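Local coordinates for PA0833-PD protein (Pseudomonas aeruginosa PAO1, PDB 6JFW) that probably binds the peptidoglycan layer through the OmpA C-like periplasmic domain described here, part of a predicted outer-membrane lipoprotein, at residues R11-G15 with T16-V20; G77-Q80 with H81-L85. All coordinates share one frame; numbering follows the deposited sequence.

Both contacts are local pieces of chain that start or finish a regular element of the OmpA C-like fold. Contact 1 (11-15 with 16-20) turns the chain from the end of helix 3-12 into edge strand 19-23, whereas contact 2 (77-80 with 81-85) starts helix 79-99 within a beta-alpha-beta unit. They follow one another in sequence and lie on opposite sides of the chain's centre, their own centres 28 Å apart and their nearest atoms about 17 Å apart, without touching. Each includes a side-chain hydroxyl that accepts from a backbone NH two or three residues on, weakly in contact 2. Contact 2 falls within the OmpA family region, associated with peptidoglycan binding in OmpA C-like proteins.

Contact 1 of 2, residues R11-G15 with T16-V20; sequences RQMEG and TGVEV
The carbonyl oxygen of Met13 is gripped twice by Thr16. The hydroxyl donates from OG1 to Met13 O at 2.8 Å, and the backbone contributes the second bond, from Thr16 N to Met13 O at 3.1 Å with a nearly straight N-H line. Both donors reach the oxygen from the same face of its carbonyl plane, the hydroxyl tilted 27° from that plane and the amide well above it. The hydrogen bond from Thr16 N closes a type II beta turn from Met13 to Thr16, with Gly15 at the third position, where positive phi favours glycine. A chi1 of 66° sets Thr16 OG1 between its own N and C, which also lets it accept from Val18 N at 3.1 Å, an ST turn. Threonine suits the place because one hydroxyl can donate back to the turn and accept from the chain ahead. Gly17 lies between Thr16 and Val18 inside the ST turn, at backbone angles where a CB would jam against the preceding carbonyl oxygen.

Beneath the polar turn, Met13 bends at chi2 and chi3 and crosses Val18 at a slant, SD lying 3.8 Å from Val18 CB. The flexible thioether thus follows the shape of the branched valine. Further along, Met13 CB comes within 4.2 Å of Val20 CG2.

The apolar side of this turn faces the interior: Met13 also touches Leu55 and Thr16 touches Pro51 on helix 49-61, while Val18 and Val20 pack on Met31, Ile27 and Leu29 of strand 26-32. The turn therefore carries the chain from helix 3-12 to the outermost strand 19-23, packing against both helix 49-61 and the sheet.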
loop_
_atom_site.group_PDB
_atom_site.type_symbol
_atom_site.label_atom_id
_atom_site.label_comp_id
_atom_site.label_asym_id
_atom_site.label_seq_id
_atom_site.Cartn_x
_atom_site.Cartn_y
_atom_site.Cartn_z
ATOM N N ARG A 11 -1.073 15.375 4.833
ATOM C CA ARG A 11 -2.033 16.335 4.303
ATOM C C ARG A 11 -2.800 15.750 3.124
ATOM O O ARG A 11 -4.034 15.802 3.085
ATOM C CB ARG A 11 -1.316 17.623 3.900
ATOM C CG ARG A 11 -2.264 18.769 3.614
ATOM C CD ARG A 11 -1.749 20.074 4.191
ATOM N NE ARG A 11 -2.733 21.143 4.049
ATOM C CZ ARG A 11 -3.285 21.795 5.068
ATOM N NH1 ARG A 11 -2.943 21.499 6.315
ATOM N NH2 ARG A 11 -4.176 22.749 4.837
ATOM N N GLN A 12 -2.082 15.173 2.154
ATOM C CA GLN A 12 -2.733 14.649 0.957
ATOM C C GLN A 12 -3.661 13.482 1.268
ATOM O O GLN A 12 -4.691 13.319 0.604
ATOM C CB GLN A 12 -1.690 14.206 -0.066
ATOM C CG GLN A 12 -0.916 15.323 -0.729
ATOM C CD GLN A 12 0.194 14.784 -1.605
ATOM O OE1 GLN A 12 0.973 13.933 -1.178
ATOM N NE2 GLN A 12 0.261 15.261 -2.841
ATOM N N MET A 13 -3.312 12.650 2.245
ATOM C CA MET A 13 -4.103 11.462 2.541
ATOM C C MET A 13 -5.241 11.730 3.516
ATOM O O MET A 13 -5.977 10.796 3.850
ATOM C CB MET A 13 -3.205 10.347 3.088
ATOM C CG MET A 13 -2.227 9.768 2.069
ATOM S SD MET A 13 -3.017 9.123 0.576
ATOM C CE MET A 13 -2.499 10.333 -0.641
ATOM N N GLU A 14 -5.397 12.970 3.975
ATOM C CA GLU A 14 -6.512 13.332 4.842
ATOM C C GLU A 14 -7.834 12.895 4.228
ATOM O O GLU A 14 -8.118 13.182 3.060
ATOM C CB GLU A 14 -6.507 14.846 5.081
ATOM C CG GLU A 14 -7.599 15.361 6.016
ATOM C CD GLU A 14 -7.290 16.739 6.555
ATOM O OE1 GLU A 14 -7.729 17.055 7.682
ATOM O OE2 GLU A 14 -6.594 17.497 5.851
ATOM N N GLY A 15 -8.630 12.168 5.008
ATOM C CA GLY A 15 -9.963 11.777 4.599
ATOM C C GLY A 15 -10.051 10.705 3.535
ATOM O O GLY A 15 -11.163 10.394 3.094
ATOM N N THR A 16 -8.928 10.129 3.100
ATOM C CA THR A 16 -8.960 9.065 2.102
ATOM C C THR A 16 -9.121 7.680 2.708
ATOM O O THR A 16 -9.461 6.738 1.983
ATOM C CB THR A 16 -7.678 9.070 1.263
ATOM O OG1 THR A 16 -6.561 8.730 2.095
ATOM C CG2 THR A 16 -7.445 10.437 0.639
ATOM N N GLY A 17 -8.880 7.531 4.007
ATOM C CA GLY A 17 -8.797 6.225 4.618
ATOM C C GLY A 17 -7.418 5.603 4.587
ATOM O O GLY A 17 -7.230 4.524 5.160
ATOM N N VAL A 18 -6.453 6.241 3.928
ATOM C CA VAL A 18 -5.072 5.772 3.940
ATOM C C VAL A 18 -4.404 6.252 5.220
ATOM O O VAL A 18 -4.435 7.446 5.539
ATOM C CB VAL A 18 -4.313 6.280 2.704
ATOM C CG1 VAL A 18 -2.841 5.907 2.796
ATOM C CG2 VAL A 18 -4.929 5.728 1.438
ATOM N N GLU A 19 -3.796 5.328 5.956
ATOM C CA GLU A 19 -3.080 5.687 7.170
ATOM C C GLU A 19 -1.597 5.869 6.879
ATOM O O GLU A 19 -1.004 5.125 6.097
ATOM C CB GLU A 19 -3.259 4.630 8.260
ATOM C CG GLU A 19 -4.653 4.075 8.374
ATOM C CD GLU A 19 -4.674 2.790 9.149
ATOM O OE1 GLU A 19 -5.721 2.113 9.146
ATOM O OE2 GLU A 19 -3.637 2.464 9.763
ATOM N N VAL A 20 -1.011 6.866 7.531
ATOM C CA VAL A 20 0.400 7.197 7.394
ATOM C C VAL A 20 1.060 6.917 8.733
ATOM O O VAL A 20 0.652 7.475 9.759
ATOM C CB VAL A 20 0.594 8.664 6.981
ATOM C CG1 VAL A 20 2.068 8.979 6.803
ATOM C CG2 VAL A 20 -0.195 8.964 5.714
#

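Contact 2 of 2, residues G77-Q80 with H81-L85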
loop_
_atom_site.group_PDB
_atom_site.type_symbol
_atom_site.label_atom_id
_atom_site.label_comp_id
_atom_site.label_asym_id
_atom_site.label_seq_id
_atom_site.Cartn_x
_atom_site.Cartn_y
_atom_site.Cartn_z
ATOM N N GLY A 77 -8.731 -19.332 3.935
ATOM C CA GLY A 77 -8.313 -19.960 2.699
ATOM C C GLY A 77 -6.872 -20.425 2.715
ATOM O O GLY A 77 -6.150 -20.351 3.715
ATOM N N SER A 78 -6.451 -20.912 1.551
ATOM C CA SER A 78 -5.129 -21.504 1.403
ATOM C C SER A 78 -4.042 -20.440 1.436
ATOM O O SER A 78 -4.221 -19.316 0.959
ATOM C CB SER A 78 -5.042 -22.284 0.092
ATOM O OG SER A 78 -3.697 -22.391 -0.344
ATOM N N ARG A 79 -2.893 -20.812 2.001
ATOM C CA ARG A 79 -1.768 -19.886 2.032
ATOM C C ARG A 79 -1.284 -19.569 0.625
ATOM O O ARG A 79 -1.045 -18.404 0.290
ATOM C CB ARG A 79 -0.634 -20.465 2.863
ATOM C CG ARG A 79 0.622 -19.672 2.724
ATOM C CD ARG A 79 1.652 -20.197 3.659
ATOM N NE ARG A 79 1.302 -19.742 5.000
ATOM C CZ ARG A 79 1.848 -18.699 5.627
ATOM N NH1 ARG A 79 2.803 -17.993 5.024
ATOM N NH2 ARG A 79 1.431 -18.366 6.850
ATOM N N GLN A 80 -1.125 -20.597 -0.217
ATOM C CA GLN A 80 -0.735 -20.376 -1.607
ATOM C C GLN A 80 -1.694 -19.416 -2.300
ATOM O O GLN A 80 -1.266 -18.487 -2.996
ATOM C CB GLN A 80 -0.679 -21.706 -2.361
ATOM C CG GLN A 80 -0.990 -21.580 -3.854
ATOM C CD GLN A 80 -0.932 -22.907 -4.585
ATOM O OE1 GLN A 80 -1.900 -23.319 -5.226
ATOM N NE2 GLN A 80 0.209 -23.579 -4.500
ATOM N N HIS A 81 -2.999 -19.625 -2.117
ATOM C CA HIS A 81 -3.986 -18.788 -2.793
ATOM C C HIS A 81 -3.946 -17.354 -2.277
ATOM O O HIS A 81 -4.104 -16.405 -3.054
ATOM C CB HIS A 81 -5.381 -19.386 -2.619
ATOM C CG HIS A 81 -6.436 -18.707 -3.434
ATOM N ND1 HIS A 81 -6.344 -18.566 -4.802
ATOM C CD2 HIS A 81 -7.608 -18.132 -3.074
ATOM C CE1 HIS A 81 -7.412 -17.932 -5.250
ATOM N NE2 HIS A 81 -8.195 -17.657 -4.222
ATOM N N ASN A 82 -3.733 -17.178 -0.971
ATOM C CA ASN A 82 -3.674 -15.835 -0.398
ATOM C C ASN A 82 -2.438 -15.081 -0.870
ATOM O O ASN A 82 -2.508 -13.880 -1.155
ATOM C CB ASN A 82 -3.694 -15.911 1.126
ATOM C CG ASN A 82 -5.075 -16.176 1.677
ATOM O OD1 ASN A 82 -6.079 -15.814 1.065
ATOM N ND2 ASN A 82 -5.135 -16.808 2.842
ATOM N N MET A 83 -1.290 -15.761 -0.929
ATOM C CA MET A 83 -0.089 -15.139 -1.475
ATOM C C MET A 83 -0.329 -14.685 -2.909
ATOM O O MET A 83 0.030 -13.564 -3.290
ATOM C CB MET A 83 1.080 -16.123 -1.405
ATOM C CG MET A 83 1.421 -16.576 0.005
ATOM S SD MET A 83 2.577 -15.480 0.837
ATOM C CE MET A 83 4.075 -15.843 -0.066
ATOM N N ASP A 84 -0.949 -15.554 -3.710
ATOM C CA ASP A 84 -1.380 -15.216 -5.062
ATOM C C ASP A 84 -2.224 -13.944 -5.073
ATOM O O ASP A 84 -1.907 -12.975 -5.769
ATOM C CB ASP A 84 -2.170 -16.398 -5.634
ATOM C CG ASP A 84 -2.412 -16.296 -7.124
ATOM O OD1 ASP A 84 -2.698 -15.188 -7.624
ATOM O OD2 ASP A 84 -2.328 -17.342 -7.797
ATOM N N LEU A 85 -3.319 -13.952 -4.309
ATOM C CA LEU A 85 -4.234 -12.814 -4.294
ATOM C C LEU A 85 -3.536 -11.542 -3.832
ATOM O O LEU A 85 -3.753 -10.465 -4.399
ATOM C CB LEU A 85 -5.430 -13.121 -3.394
ATOM C CG LEU A 85 -6.410 -14.187 -3.882
ATOM C CD1 LEU A 85 -7.447 -14.481 -2.811
ATOM C CD2 LEU A 85 -7.080 -13.731 -5.166
HETATM O O HOH W 1 -4.166 -18.434 4.951
#
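Backbone bonds between Ser78-Gln80 and Asn82-Asp84 build the first turn of helix 79-99. Asn82 N donates to Ser78 O at 2.9 Å, Met83 N to Arg79 O at 2.9 Å and Asp84 N to Gln80 O at 3.0 Å, the regular i to i+4 pattern.

Capping comes from Ser78, the N-cap residue. With OG anti to its own N (chi1 156°), the hydroxyl turns back over the first turn and accepts a weak bond, 3.4 Å from His81 N to Ser78 OG. Serine suits the place because its short side chain can meet an amide that has no preceding helical carbonyl. A water offers a second polar link, donating to Gly77 O at 3.0 Å and weakly accepting from Asn82 ND2; that amide nitrogen also bonds Thr76 O, so buried Asn82 ties the helix start to the incoming loop. Gly77 fits backbone angles that call for glycine.

Apolar contact is slight: the Arg79 and Met83 stems run side by side, CG to CG 4.2 Å. Within 81-85 itself, Leu85 CG sits 3.9 Å above one face of the His81 ring, toward its rim.

Charge lies at the periphery, where Arg79 pairs with Asp115 and Asp84 with Arg88. The chemistry is thus that of a mostly exposed helix start held by backbone bonds, a weak serine cap and the water link from Asn82 to Gly77, its charged side chains paired outside the turn.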